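Local coordinates for protein histone acetyltransferase (Trypanosoma brucei brucei, PDB 6IF4) that probably acetylates lysine side chains of proteins with acetyl-CoA, as a MYST-family enzyme whose presumed Tudor domain is the part described here, at residues Q24-D29 and G33-Y38; Y37-V42 and S55-R60; T13-F18 and S46-W51. All coordinates share one frame; numbering follows the deposited sequence.

The three contacts sample a small SH3-like barrel built from one curved antiparallel sheet. Contact 1 is the hairpin of neighbouring strands 18-28 and 35-41. Contact 2 starts where it leaves off, sharing Y37 and Y38, and crosses the interior from strand 35-41 to the last strand, 57-59; their centres lie about 11 Å apart. Contact 3 lies on the opposite side of the chain's centre from contact 1, its centre about 8 Å from that of contact 2 and about 15 Å from that of contact 1. Contacts 2 and 3 are tied by two probable hydrogen bonds, Y41 OH to T13 O at 2.7 Å and H40 ND1 to D49 OD1 at 2.7 Å.

Contact 1 of 3, residues Q24-D29 and G33-Y38; sequences QEVAHD and GQLLYY
The carbonyl oxygen of Y38 takes two backbone N-H groups: the bond from Q24 N to Y38 O is short, 2.6 Å, and that from E25 N is long and weak. Two consecutive residues thus face one across the ladder, a classic beta bulge. The ring of Y38, its CG anti to the backbone N (chi1 -165°), runs alongside the Q24 side chain in the same direction, and Q24 NE2 meets the ring at its edge, in the ring plane, 3.7 Å from CD2 of Y38. The amide is turned 63° from that plane. Beyond the bulge the strands pair regularly as a beta hairpin of the SH3-like barrel, with A27 and L36 bonded both ways (L36 N to A27 O, 2.8 Å) and Q34 O receiving the N-H of D29 near the turn. The weak G33 N to D29 O bond lies at the turn itself, where the positive phi of G33 suits a glycine. On the face that carries V26, H28, L35 and Y37, the CD2 methyl of L35 sits over the H28 ring, 3.5 Å from its centroid and 20° off the normal, a CH-pi contact displaced toward the rim on the ND1 side. The same methyl touches V26 CG1 at 3.8 Å, while the other V26 branch, CG2, lies at the edge of the Y37 ring, 3.6 Å from CD1 of Y37. L36, on the other face with A27 and Y38, extends CD1 to CB of D29 at the strand end, and W51 of strand 50-53 packs against A27, L36 and Y38.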
loop_
_atom_site.group_PDB
_atom_site.type_symbol
_atom_site.label_atom_id
_atom_site.label_comp_id
_atom_site.label_asym_id
_atom_site.label_seq_id
_atom_site.Cartn_x
_atom_site.Cartn_y
_atom_site.Cartn_z
ATOM N N GLN B 24 -2.142 5.332 3.024
ATOM C CA GLN B 24 -3.150 6.265 3.502
ATOM C C GLN B 24 -3.916 5.737 4.694
ATOM O O GLN B 24 -4.307 6.522 5.566
ATOM C CB GLN B 24 -4.167 6.557 2.398
ATOM C CG GLN B 24 -3.662 7.387 1.239
ATOM C CD GLN B 24 -4.730 8.327 0.719
ATOM O OE1 GLN B 24 -4.429 9.356 0.106
ATOM N NE2 GLN B 24 -5.989 7.994 0.991
ATOM N N GLU B 25 -4.109 4.424 4.763
ATOM C CA GLU B 25 -4.942 3.813 5.783
ATOM C C GLU B 25 -4.476 2.385 5.995
ATOM O O GLU B 25 -3.909 1.760 5.095
ATOM C CB GLU B 25 -6.428 3.803 5.387
ATOM C CG GLU B 25 -7.089 5.161 5.272
ATOM C CD GLU B 25 -7.254 5.848 6.612
ATOM O OE1 GLU B 25 -7.210 5.152 7.648
ATOM O OE2 GLU B 25 -7.431 7.083 6.627
ATOM N N VAL B 26 -4.710 1.883 7.200
ATOM C CA VAL B 26 -4.470 0.490 7.543
ATOM C C VAL B 26 -5.774 -0.075 8.084
ATOM O O VAL B 26 -6.490 0.602 8.831
ATOM C CB VAL B 26 -3.330 0.348 8.573
ATOM C CG1 VAL B 26 -3.183 -1.097 9.026
ATOM C CG2 VAL B 26 -2.022 0.859 7.987
ATOM N N ALA B 27 -6.085 -1.312 7.708
ATOM C CA ALA B 27 -7.301 -1.950 8.183
ATOM C C ALA B 27 -7.066 -3.448 8.285
ATOM O O ALA B 27 -6.376 -4.039 7.450
ATOM C CB ALA B 27 -8.487 -1.671 7.253
ATOM N N HIS B 28 -7.611 -4.032 9.342
ATOM C CA HIS B 28 -7.505 -5.489 9.561
ATOM C C HIS B 28 -8.687 -6.174 8.866
ATOM O O HIS B 28 -9.784 -5.785 9.125
ATOM C CB HIS B 28 -7.489 -5.819 11.063
ATOM C CG HIS B 28 -6.633 -4.950 11.917
ATOM N ND1 HIS B 28 -5.548 -5.446 12.604
ATOM C CD2 HIS B 28 -6.697 -3.633 12.224
ATOM C CE1 HIS B 28 -4.961 -4.470 13.263
ATOM N NE2 HIS B 28 -5.643 -3.365 13.056
ATOM N N ASP B 29 -8.430 -7.040 7.902
ATOM C CA ASP B 29 -9.428 -7.877 7.245
ATOM C C ASP B 29 -9.871 -8.927 8.257
ATOM O O ASP B 29 -9.087 -9.808 8.626
ATOM C CB ASP B 29 -8.846 -8.498 5.981
ATOM C CG ASP B 29 -9.866 -9.252 5.161
ATOM O OD1 ASP B 29 -11.068 -8.906 5.176
ATOM O OD2 ASP B 29 -9.439 -10.204 4.478
ATOM N N GLY B 33 -7.615 -12.043 9.453
ATOM C CA GLY B 33 -6.732 -11.265 10.312
ATOM C C GLY B 33 -5.663 -10.441 9.612
ATOM O O GLY B 33 -5.044 -9.567 10.224
ATOM N N GLN B 34 -5.444 -10.678 8.324
ATOM C CA GLN B 34 -4.396 -9.981 7.557
ATOM C C GLN B 34 -4.597 -8.457 7.543
ATOM O O GLN B 34 -5.694 -8.015 7.507
ATOM C CB GLN B 34 -4.431 -10.556 6.146
ATOM C CG GLN B 34 -3.972 -9.628 5.055
ATOM C CD GLN B 34 -3.545 -10.366 3.813
ATOM O OE1 GLN B 34 -4.349 -10.728 2.978
ATOM N NE2 GLN B 34 -2.251 -10.528 3.654
ATOM N N LEU B 35 -3.503 -7.715 7.636
ATOM C CA LEU B 35 -3.532 -6.247 7.501
ATOM C C LEU B 35 -3.578 -5.914 6.007
ATOM O O LEU B 35 -2.859 -6.528 5.274
ATOM C CB LEU B 35 -2.280 -5.663 8.131
ATOM C CG LEU B 35 -2.309 -5.581 9.647
ATOM C CD1 LEU B 35 -1.022 -5.032 10.203
ATOM C CD2 LEU B 35 -3.454 -4.748 10.111
ATOM N N LEU B 36 -4.452 -4.994 5.634
ATOM C CA LEU B 36 -4.538 -4.451 4.264
ATOM C C LEU B 36 -4.268 -2.945 4.348
ATOM O O LEU B 36 -4.660 -2.317 5.294
ATOM C CB LEU B 36 -5.889 -4.740 3.627
ATOM C CG LEU B 36 -6.224 -6.214 3.493
ATOM C CD1 LEU B 36 -7.594 -6.410 2.900
ATOM C CD2 LEU B 36 -5.176 -6.921 2.701
ATOM N N TYR B 37 -3.625 -2.444 3.322
ATOM C CA TYR B 37 -3.162 -1.067 3.282
ATOM C C TYR B 37 -3.790 -0.357 2.095
ATOM O O TYR B 37 -3.759 -0.869 0.973
ATOM C CB TYR B 37 -1.634 -1.019 3.191
ATOM C CG TYR B 37 -0.943 -1.887 4.223
ATOM C CD1 TYR B 37 -0.662 -1.399 5.493
ATOM C CD2 TYR B 37 -0.587 -3.200 3.933
ATOM C CE1 TYR B 37 -0.042 -2.187 6.440
ATOM C CE2 TYR B 37 0.035 -3.996 4.875
ATOM C CZ TYR B 37 0.307 -3.484 6.126
ATOM O OH TYR B 37 0.924 -4.269 7.070
ATOM N N TYR B 38 -4.359 0.817 2.348
ATOM C CA TYR B 38 -4.884 1.664 1.287
ATOM C C TYR B 38 -3.743 2.563 0.840
ATOM O O TYR B 38 -3.352 3.486 1.560
ATOM C CB TYR B 38 -6.074 2.485 1.773
ATOM C CG TYR B 38 -6.874 3.105 0.652
ATOM C CD1 TYR B 38 -7.527 2.310 -0.280
ATOM C CD2 TYR B 38 -6.971 4.483 0.521
ATOM C CE1 TYR B 38 -8.259 2.869 -1.309
ATOM C CE2 TYR B 38 -7.700 5.053 -0.505
ATOM C CZ TYR B 38 -8.342 4.241 -1.417
ATOM O OH TYR B 38 -9.069 4.802 -2.441
#

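Contact 2 of 3, residues Y37-V42 and S55-R60; sequences YYVHYV and SALRER
The Y37 ring is approached obliquely by the CD1 methyl of L57, which comes to 3.6 Å from CD2 of Y37 and also lies near the CG and CB end of the side chain, well away from the phenol oxygen. F4 meets the same ring edge-to-face. The two branches of L57 divide the work: CD1 goes to Y37, whereas CD2 reaches CG1 of V39 at 3.9 Å, the V39 and L57 side chains running antiparallel alongside one another. With CG anti to the carbonyl carbon and CD1 anti to CA (chi2 -179°), the forked end of L57 is aimed so that its methyls meet residues two apart on strand 35-41. Y37, V39 and L57 are all buried. Farther along, the second flat group, the guanidinium of R60, meets V42 CG2 obliquely, with NH2 of R60 3.8 Å from that methyl. The R60 chain bends at chi3 (58°), and its polar end is held elsewhere: NH2 bonds to the carbonyl oxygen of A21 and NE to that of V10, so V42 merely packs beside a group already fixed by backbone acceptors. No hydrogen bond links the two segments; even the nearest pair of CA atoms, those of Y37 and L57, is 9.1 Å apart. Apolar side chains meeting across non-neighbouring strands are what is expected inside an SH3-like beta barrel, consistent with the presumed Tudor domain.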
loop_
_atom_site.group_PDB
_atom_site.type_symbol
_atom_site.label_atom_id
_atom_site.label_comp_id
_atom_site.label_asym_id
_atom_site.label_seq_id
_atom_site.Cartn_x
_atom_site.Cartn_y
_atom_site.Cartn_z
ATOM N N TYR B 37 -3.625 -2.444 3.322
ATOM C CA TYR B 37 -3.162 -1.067 3.282
ATOM C C TYR B 37 -3.790 -0.357 2.095
ATOM O O TYR B 37 -3.759 -0.869 0.973
ATOM C CB TYR B 37 -1.634 -1.019 3.191
ATOM C CG TYR B 37 -0.943 -1.887 4.223
ATOM C CD1 TYR B 37 -0.662 -1.399 5.493
ATOM C CD2 TYR B 37 -0.587 -3.200 3.933
ATOM C CE1 TYR B 37 -0.042 -2.187 6.440
ATOM C CE2 TYR B 37 0.035 -3.996 4.875
ATOM C CZ TYR B 37 0.307 -3.484 6.126
ATOM O OH TYR B 37 0.924 -4.269 7.070
ATOM N N TYR B 38 -4.359 0.817 2.348
ATOM C CA TYR B 38 -4.884 1.664 1.287
ATOM C C TYR B 38 -3.743 2.563 0.840
ATOM O O TYR B 38 -3.352 3.486 1.560
ATOM C CB TYR B 38 -6.074 2.485 1.773
ATOM C CG TYR B 38 -6.874 3.105 0.652
ATOM C CD1 TYR B 38 -7.527 2.310 -0.280
ATOM C CD2 TYR B 38 -6.971 4.483 0.521
ATOM C CE1 TYR B 38 -8.259 2.869 -1.309
ATOM C CE2 TYR B 38 -7.700 5.053 -0.505
ATOM C CZ TYR B 38 -8.342 4.241 -1.417
ATOM O OH TYR B 38 -9.069 4.802 -2.441
ATOM N N VAL B 39 -3.200 2.286 -0.338
ATOM C CA VAL B 39 -2.001 2.963 -0.810
ATOM C C VAL B 39 -2.399 4.028 -1.816
ATOM O O VAL B 39 -3.365 3.866 -2.574
ATOM C CB VAL B 39 -0.991 1.963 -1.412
ATOM C CG1 VAL B 39 -0.890 0.719 -0.538
ATOM C CG2 VAL B 39 -1.360 1.592 -2.840
ATOM N N HIS B 40 -1.679 5.140 -1.792
ATOM C CA HIS B 40 -1.794 6.173 -2.807
ATOM C C HIS B 40 -0.489 6.228 -3.584
ATOM O O HIS B 40 0.586 6.360 -2.988
ATOM C CB HIS B 40 -2.104 7.536 -2.182
ATOM C CG HIS B 40 -1.966 8.682 -3.137
ATOM N ND1 HIS B 40 -2.802 8.850 -4.220
ATOM C CD2 HIS B 40 -1.094 9.717 -3.172
ATOM C CE1 HIS B 40 -2.447 9.935 -4.885
ATOM N NE2 HIS B 40 -1.413 10.481 -4.269
ATOM N N TYR B 41 -0.579 6.108 -4.904
ATOM C CA TYR B 41 0.604 6.198 -5.743
ATOM C C TYR B 41 0.963 7.667 -5.876
ATOM O O TYR B 41 0.134 8.494 -6.275
ATOM C CB TYR B 41 0.370 5.554 -7.104
ATOM C CG TYR B 41 0.069 4.086 -6.990
ATOM C CD1 TYR B 41 1.092 3.142 -6.986
ATOM C CD2 TYR B 41 -1.238 3.640 -6.862
ATOM C CE1 TYR B 41 0.812 1.795 -6.870
ATOM C CE2 TYR B 41 -1.524 2.305 -6.744
ATOM C CZ TYR B 41 -0.499 1.386 -6.750
ATOM O OH TYR B 41 -0.799 0.052 -6.633
ATOM N N VAL B 42 2.209 7.981 -5.533
ATOM C CA VAL B 42 2.643 9.358 -5.358
ATOM C C VAL B 42 2.526 10.165 -6.645
ATOM O O VAL B 42 2.209 11.360 -6.610
ATOM C CB VAL B 42 4.079 9.326 -4.809
ATOM C CG1 VAL B 42 4.820 10.538 -5.226
ATOM C CG2 VAL B 42 4.049 9.162 -3.293
ATOM N N SER B 55 2.161 -8.208 0.759
ATOM C CA SER B 55 2.967 -8.877 -0.260
ATOM C C SER B 55 3.180 -8.017 -1.497
ATOM O O SER B 55 4.050 -8.334 -2.315
ATOM C CB SER B 55 2.317 -10.205 -0.659
ATOM O OG SER B 55 0.938 -10.044 -0.924
ATOM N N ALA B 56 2.401 -6.951 -1.664
ATOM C CA ALA B 56 2.548 -6.049 -2.796
ATOM C C ALA B 56 3.396 -4.827 -2.474
ATOM O O ALA B 56 3.578 -3.972 -3.347
ATOM C CB ALA B 56 1.171 -5.599 -3.296
ATOM N N LEU B 57 3.934 -4.733 -1.260
ATOM C CA LEU B 57 4.605 -3.529 -0.795
ATOM C C LEU B 57 6.067 -3.802 -0.464
ATOM O O LEU B 57 6.458 -4.920 -0.121
ATOM C CB LEU B 57 3.912 -2.948 0.447
ATOM C CG LEU B 57 2.423 -2.618 0.340
ATOM C CD1 LEU B 57 1.921 -2.031 1.650
ATOM C CD2 LEU B 57 2.167 -1.661 -0.808
ATOM N N ARG B 58 6.862 -2.738 -0.548
ATOM C CA ARG B 58 8.257 -2.734 -0.145
ATOM C C ARG B 58 8.532 -1.433 0.589
ATOM O O ARG B 58 7.941 -0.399 0.275
ATOM C CB ARG B 58 9.217 -2.830 -1.343
ATOM C CG ARG B 58 9.206 -4.141 -2.090
ATOM C CD ARG B 58 10.462 -4.277 -2.942
ATOM N NE ARG B 58 10.599 -3.217 -3.939
ATOM C CZ ARG B 58 11.497 -2.237 -3.877
ATOM N NH1 ARG B 58 12.339 -2.161 -2.855
ATOM N NH2 ARG B 58 11.551 -1.326 -4.838
ATOM N N GLU B 59 9.432 -1.489 1.565
ATOM C CA GLU B 59 9.912 -0.263 2.187
ATOM C C GLU B 59 10.561 0.621 1.132
ATOM O O GLU B 59 11.120 0.139 0.145
ATOM C CB GLU B 59 10.925 -0.573 3.290
ATOM C CG GLU B 59 10.337 -1.074 4.593
ATOM C CD GLU B 59 11.407 -1.328 5.639
ATOM O OE1 GLU B 59 11.116 -2.031 6.631
ATOM O OE2 GLU B 59 12.541 -0.829 5.469
ATOM N N ARG B 60 10.477 1.927 1.349
ATOM C CA ARG B 60 11.093 2.919 0.447
ATOM C C ARG B 60 11.888 3.930 1.286
ATOM O O ARG B 60 11.289 4.664 2.034
ATOM C CB ARG B 60 10.049 3.582 -0.453
ATOM C CG ARG B 60 10.564 4.739 -1.296
ATOM C CD ARG B 60 9.629 5.321 -2.340
ATOM N NE ARG B 60 8.362 5.839 -1.904
ATOM C CZ ARG B 60 8.071 7.118 -1.733
ATOM N NH1 ARG B 60 8.985 8.028 -1.962
ATOM N NH2 ARG B 60 6.875 7.488 -1.327
#

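Contact 3 of 3, residues T13-F18 and S46-W51; sequences TLHETF and SRMDRW
L14 meets M48 and R50 with its side chain at about a right angle to both. Its CD1 methyl stands over the centre of the R50 guanidinium, 3.7 Å from CZ of R50, so an apolar group covers one face of the flat cation. With CG anti to the backbone N (chi1 167°), L14 reaches from the loop between strands 9-13 and 18-28 toward the 46-51 segment. The M48 chain, bent at chi2 and chi3, brings its CE methyl up to both branches of L14, at 3.8 Å from CD1 and 3.9 Å from CD2 of L14. H15 touches that methyl more loosely.

The guanidinium is held in place from its edge. NE and NH2 of R50 grip the M48 carbonyl oxygen side-on, with M48 O lying close to the guanidinium plane, the NE bond being the straighter (2.9 Å to M48 O, 159° at the hydrogen). The paired bonds fix how the cation is turned beneath L14; both donors come from the same face of the carbonyl plane. Y41 of strand 35-41 also packs against both L14 and R50. The contact joins this loop to the 3-10 turn leading into strand 50-53, two connections brought together at one end of an SH3-like barrel.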
loop_
_atom_site.group_PDB
_atom_site.type_symbol
_atom_site.label_atom_id
_atom_site.label_comp_id
_atom_site.label_asym_id
_atom_site.label_seq_id
_atom_site.Cartn_x
_atom_site.Cartn_y
_atom_site.Cartn_z
ATOM N N THR B 13 3.299 -2.369 -5.969
ATOM C CA THR B 13 3.092 -2.866 -7.316
ATOM C C THR B 13 1.829 -2.259 -7.912
ATOM O O THR B 13 0.841 -1.996 -7.217
ATOM C CB THR B 13 2.992 -4.392 -7.335
ATOM O OG1 THR B 13 1.892 -4.812 -6.519
ATOM C CG2 THR B 13 4.278 -5.015 -6.822
ATOM N N LEU B 14 1.869 -2.050 -9.222
ATOM C CA LEU B 14 0.707 -1.565 -9.957
ATOM C C LEU B 14 0.893 -2.044 -11.385
ATOM O O LEU B 14 1.748 -1.517 -12.105
ATOM C CB LEU B 14 0.603 -0.044 -9.888
ATOM C CG LEU B 14 -0.376 0.636 -10.849
ATOM C CD1 LEU B 14 -1.799 0.201 -10.553
ATOM C CD2 LEU B 14 -0.242 2.154 -10.763
ATOM N N HIS B 15 0.110 -3.046 -11.779
ATOM C CA HIS B 15 0.271 -3.686 -13.080
ATOM C C HIS B 15 1.700 -4.202 -13.248
ATOM O O HIS B 15 2.406 -3.874 -14.205
ATOM C CB HIS B 15 -0.141 -2.742 -14.206
ATOM C CG HIS B 15 -1.558 -2.276 -14.094
ATOM N ND1 HIS B 15 -1.897 -0.947 -13.947
ATOM C CD2 HIS B 15 -2.725 -2.963 -14.094
ATOM C CE1 HIS B 15 -3.210 -0.837 -13.868
ATOM N NE2 HIS B 15 -3.737 -2.045 -13.955
ATOM N N GLU B 16 2.114 -5.018 -12.276
ATOM C CA GLU B 16 3.401 -5.713 -12.270
ATOM C C GLU B 16 4.593 -4.755 -12.302
ATOM O O GLU B 16 5.695 -5.134 -12.715
ATOM C CB GLU B 16 3.511 -6.723 -13.419
ATOM C CG GLU B 16 2.280 -7.595 -13.703
ATOM C CD GLU B 16 1.383 -7.038 -14.798
ATOM O OE1 GLU B 16 1.801 -7.049 -15.970
ATOM O OE2 GLU B 16 0.231 -6.646 -14.494
ATOM N N THR B 17 4.416 -3.523 -11.831
ATOM C CA THR B 17 5.513 -2.568 -11.759
ATOM C C THR B 17 5.491 -1.859 -10.411
ATOM O O THR B 17 4.424 -1.484 -9.916
ATOM C CB THR B 17 5.434 -1.545 -12.904
ATOM O OG1 THR B 17 5.526 -2.231 -14.157
ATOM C CG2 THR B 17 6.578 -0.547 -12.815
ATOM N N PHE B 18 6.673 -1.675 -9.823
ATOM C CA PHE B 18 6.777 -1.009 -8.533
ATOM C C PHE B 18 6.786 0.501 -8.734
ATOM O O PHE B 18 7.577 1.024 -9.525
ATOM C CB PHE B 18 8.042 -1.451 -7.799
ATOM C CG PHE B 18 7.827 -2.600 -6.860
ATOM C CD1 PHE B 18 7.010 -2.458 -5.749
ATOM C CD2 PHE B 18 8.444 -3.821 -7.081
ATOM C CE1 PHE B 18 6.811 -3.511 -4.879
ATOM C CE2 PHE B 18 8.247 -4.880 -6.215
ATOM C CZ PHE B 18 7.428 -4.723 -5.111
ATOM N N SER B 46 -5.606 10.136 -7.340
ATOM C CA SER B 46 -6.324 9.399 -6.299
ATOM C C SER B 46 -7.146 8.241 -6.853
ATOM O O SER B 46 -7.360 7.244 -6.153
ATOM C CB SER B 46 -7.227 10.351 -5.512
ATOM O OG SER B 46 -6.467 11.300 -4.790
ATOM N N ARG B 47 -7.655 8.370 -8.081
ATOM C CA ARG B 47 -8.408 7.281 -8.697
ATOM C C ARG B 47 -7.651 5.957 -8.677
ATOM O O ARG B 47 -8.272 4.889 -8.618
ATOM C CB ARG B 47 -8.816 7.668 -10.118
ATOM C CG ARG B 47 -9.866 8.775 -10.143
ATOM C CD ARG B 47 -10.173 9.225 -11.552
ATOM N NE ARG B 47 -8.961 9.552 -12.293
ATOM C CZ ARG B 47 -8.549 10.789 -12.546
ATOM N NH1 ARG B 47 -9.259 11.830 -12.124
ATOM N NH2 ARG B 47 -7.426 10.984 -13.223
ATOM N N MET B 48 -6.324 6.004 -8.746
ATOM C CA MET B 48 -5.519 4.793 -8.767
ATOM C C MET B 48 -5.303 4.189 -7.383
ATOM O O MET B 48 -4.707 3.110 -7.295
ATOM C CB MET B 48 -4.167 5.065 -9.429
ATOM C CG MET B 48 -4.295 5.605 -10.842
ATOM S SD MET B 48 -5.060 4.406 -11.951
ATOM C CE MET B 48 -3.893 3.055 -11.858
ATOM N N ASP B 49 -5.744 4.876 -6.347
ATOM C CA ASP B 49 -5.624 4.383 -4.966
ATOM C C ASP B 49 -6.292 3.012 -4.832
ATOM O O ASP B 49 -7.355 2.800 -5.395
ATOM C CB ASP B 49 -6.234 5.333 -3.966
ATOM C CG ASP B 49 -5.592 6.699 -3.933
ATOM O OD1 ASP B 49 -4.643 6.914 -4.614
ATOM O OD2 ASP B 49 -6.043 7.469 -3.197
ATOM N N ARG B 50 -5.685 2.157 -4.034
ATOM C CA ARG B 50 -6.285 0.828 -3.852
ATOM C C ARG B 50 -5.817 0.139 -2.581
ATOM O O ARG B 50 -4.858 0.517 -2.016
ATOM C CB ARG B 50 -5.927 -0.103 -5.006
ATOM C CG ARG B 50 -4.469 -0.154 -5.373
ATOM C CD ARG B 50 -4.353 -0.823 -6.731
ATOM N NE ARG B 50 -4.633 0.199 -7.708
ATOM C CZ ARG B 50 -5.084 0.031 -8.925
ATOM N NH1 ARG B 50 -5.367 -1.162 -9.387
ATOM N NH2 ARG B 50 -5.261 1.077 -9.690
ATOM N N TRP B 51 -6.604 -0.839 -2.199
ATOM C CA TRP B 51 -6.259 -1.683 -1.064
ATOM C C TRP B 51 -5.319 -2.792 -1.523
ATOM O O TRP B 51 -5.591 -3.468 -2.520
ATOM C CB TRP B 51 -7.517 -2.278 -0.435
ATOM C CG TRP B 51 -8.356 -1.278 0.290
ATOM C CD1 TRP B 51 -9.449 -0.623 -0.195
ATOM C CD2 TRP B 51 -8.171 -0.815 1.632
ATOM N NE1 TRP B 51 -9.958 0.217 0.763
ATOM C CE2 TRP B 51 -9.192 0.120 1.895
ATOM C CE3 TRP B 51 -7.242 -1.099 2.639
ATOM C CZ2 TRP B 51 -9.311 0.772 3.121
ATOM C CZ3 TRP B 51 -7.361 -0.451 3.855
ATOM C CH2 TRP B 51 -8.386 0.475 4.085
#